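Local coordinates for 3-oxoacyl-[acyl-carrier-protein] synthase, mitochondrial (Arabidopsis thaliana, PDB 2IX4) that catalyses the condensation steps of mitochondrial fatty acid synthesis, lengthening acyl chains by two carbons taken from malonyl-ACP, at residues A332-K336 with I393-F398. Residues are numbered along the deposited sequence; the frame is centred on the assembly and turned at random.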
loop_
_atom_site.group_PDB
_atom_site.type_symbol
_atom_site.label_atom_id
_atom_site.label_comp_id
_atom_site.label_asym_id
_atom_site.label_seq_id
_atom_site.Cartn_x
_atom_site.Cartn_y
_atom_site.Cartn_z
ATOM N N ALA A 332 15.862 -9.832 -19.328
ATOM C CA ALA A 332 16.778 -9.712 -20.464
ATOM C C ALA A 332 16.046 -9.991 -21.776
ATOM O O ALA A 332 16.202 -9.256 -22.752
ATOM C CB ALA A 332 17.962 -10.664 -20.303
ATOM N N ARG A 333 15.241 -11.052 -21.774
ATOM C CA ARG A 333 14.397 -11.424 -22.907
ATOM C C ARG A 333 13.409 -10.302 -23.242
ATOM O O ARG A 333 13.207 -9.966 -24.411
ATOM C CB ARG A 333 13.647 -12.712 -22.573
ATOM C CG ARG A 333 13.312 -13.582 -23.764
ATOM C CD ARG A 333 12.918 -14.989 -23.324
ATOM N NE ARG A 333 14.047 -15.739 -22.767
ATOM C CZ ARG A 333 14.127 -16.178 -21.511
ATOM N NH1 ARG A 333 13.141 -15.961 -20.648
ATOM N NH2 ARG A 333 15.200 -16.852 -21.118
ATOM N N ALA A 334 12.817 -9.716 -22.203
ATOM C CA ALA A 334 11.860 -8.622 -22.344
ATOM C C ALA A 334 12.506 -7.343 -22.888
ATOM O O ALA A 334 11.904 -6.642 -23.704
ATOM C CB ALA A 334 11.175 -8.347 -21.016
ATOM N N ILE A 335 13.727 -7.050 -22.435
ATOM C CA ILE A 335 14.497 -5.910 -22.946
ATOM C C ILE A 335 14.824 -6.103 -24.434
ATOM O O ILE A 335 14.765 -5.151 -25.215
ATOM C CB ILE A 335 15.776 -5.639 -22.100
ATOM C CG1 ILE A 335 15.389 -5.159 -20.698
ATOM C CG2 ILE A 335 16.683 -4.605 -22.780
ATOM C CD1 ILE A 335 16.532 -5.165 -19.681
ATOM N N LYS A 336 15.144 -7.337 -24.820
ATOM C CA LYS A 336 15.339 -7.686 -26.230
ATOM C C LYS A 336 14.082 -7.478 -27.067
ATOM O O LYS A 336 14.168 -7.045 -28.215
ATOM C CB LYS A 336 15.825 -9.132 -26.384
ATOM C CG LYS A 336 17.227 -9.263 -26.970
ATOM C CD LYS A 336 17.603 -10.716 -27.264
ATOM C CE LYS A 336 16.961 -11.218 -28.551
ATOM N NZ LYS A 336 17.453 -12.572 -28.942
ATOM N N ILE A 393 22.030 -15.688 -22.985
ATOM C CA ILE A 393 21.209 -14.773 -23.785
ATOM C C ILE A 393 22.040 -13.609 -24.347
ATOM O O ILE A 393 21.733 -13.074 -25.413
ATOM C CB ILE A 393 19.968 -14.244 -22.995
ATOM C CG1 ILE A 393 18.911 -13.687 -23.959
ATOM C CG2 ILE A 393 20.368 -13.202 -21.942
ATOM C CD1 ILE A 393 17.517 -13.589 -23.371
ATOM N N PHE A 394 23.100 -13.246 -23.630
ATOM C CA PHE A 394 23.948 -12.124 -24.007
ATOM C C PHE A 394 25.058 -12.527 -24.969
ATOM O O PHE A 394 25.536 -13.666 -24.948
ATOM C CB PHE A 394 24.547 -11.465 -22.763
ATOM C CG PHE A 394 23.520 -10.944 -21.796
ATOM C CD1 PHE A 394 23.406 -11.491 -20.523
ATOM C CD2 PHE A 394 22.663 -9.908 -22.159
ATOM C CE1 PHE A 394 22.458 -11.010 -19.626
ATOM C CE2 PHE A 394 21.711 -9.425 -21.270
ATOM C CZ PHE A 394 21.611 -9.974 -20.001
ATOM N N ASP A 395 25.454 -11.585 -25.819
ATOM C CA ASP A 395 26.582 -11.777 -26.727
ATOM C C ASP A 395 27.480 -10.541 -26.725
ATOM O O ASP A 395 27.276 -9.623 -25.926
ATOM C CB ASP A 395 26.104 -12.133 -28.146
ATOM C CG ASP A 395 25.260 -11.035 -28.794
ATOM O OD1 ASP A 395 25.429 -9.839 -28.469
ATOM O OD2 ASP A 395 24.427 -11.376 -29.659
ATOM N N LYS A 396 28.458 -10.520 -27.625
ATOM C CA LYS A 396 29.414 -9.413 -27.735
ATOM C C LYS A 396 28.765 -8.024 -27.750
ATOM O O LYS A 396 29.297 -7.079 -27.161
ATOM C CB LYS A 396 30.327 -9.613 -28.953
ATOM C CG LYS A 396 29.612 -10.034 -30.242
ATOM C CD LYS A 396 30.525 -10.883 -31.120
ATOM C CE LYS A 396 30.028 -10.954 -32.560
ATOM N NZ LYS A 396 30.308 -9.694 -33.315
ATOM N N ARG A 397 27.609 -7.915 -28.402
ATOM C CA ARG A 397 26.899 -6.644 -28.531
ATOM C C ARG A 397 25.830 -6.449 -27.447
ATOM O O ARG A 397 25.870 -5.469 -26.698
ATOM C CB ARG A 397 26.292 -6.513 -29.932
ATOM C CG ARG A 397 27.316 -6.207 -31.020
ATOM C CD ARG A 397 26.787 -6.516 -32.412
ATOM N NE ARG A 397 26.731 -7.955 -32.673
ATOM C CZ ARG A 397 25.613 -8.646 -32.893
ATOM N NH1 ARG A 397 24.432 -8.036 -32.902
ATOM N NH2 ARG A 397 25.678 -9.953 -33.118
ATOM N N PHE A 398 24.883 -7.383 -27.373
ATOM C CA PHE A 398 23.820 -7.339 -26.369
ATOM C C PHE A 398 24.357 -7.825 -25.022
ATOM O O PHE A 398 24.462 -9.027 -24.785
ATOM C CB PHE A 398 22.614 -8.170 -26.831
ATOM C CG PHE A 398 21.453 -8.148 -25.878
ATOM C CD1 PHE A 398 20.926 -6.942 -25.424
ATOM C CD2 PHE A 398 20.873 -9.335 -25.449
ATOM C CE1 PHE A 398 19.849 -6.920 -24.546
ATOM C CE2 PHE A 398 19.798 -9.325 -24.573
ATOM C CZ PHE A 398 19.284 -8.115 -24.121
#
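The ring of Phe398 lies between Lys336 and Phe394. Over one face, toward the rim, sits Lys336 CG, 3.9 Å from the ring centroid and 26° off its normal, a CH-pi contact; Phe394 CD2 lies over the opposite face. At the ring edge, Ala332 O comes within 3.6 Å of Phe398 CZ, the CG2 methyl of Ile335 packs more loosely, and the loop's own Ile393 O lies in plane. A chi1 of -178°, which sets CG opposite the backbone N, carries the Phe398 ring from the loop to Lys336. The Phe394 ring is covered on one face by Ile393 CG2, while its CZ meets Ala332 CB obliquely at 3.7 Å. Ile393 extends CD1 to the helix backbone, 3.8 Å from Arg333 N, and crosses the Arg333 side chain, whose NH1 is hydrogen-bonded to Glu291 O. Asp395 OD1 accepts from Arg397 N (an Asx turn) and, at 2.7 Å, from Phe398 N (an Asx motif), probably helping to set the backbone behind the ring. A serine in place of Phe398 would probably open a gap between Lys336 and Phe394, leaving Lys336 CG without its aromatic face. In this peripheral packing of the thiolase-like fold, residues flanking an Asx turn between strands 380-381 and 405-406 pack on helix 325-339.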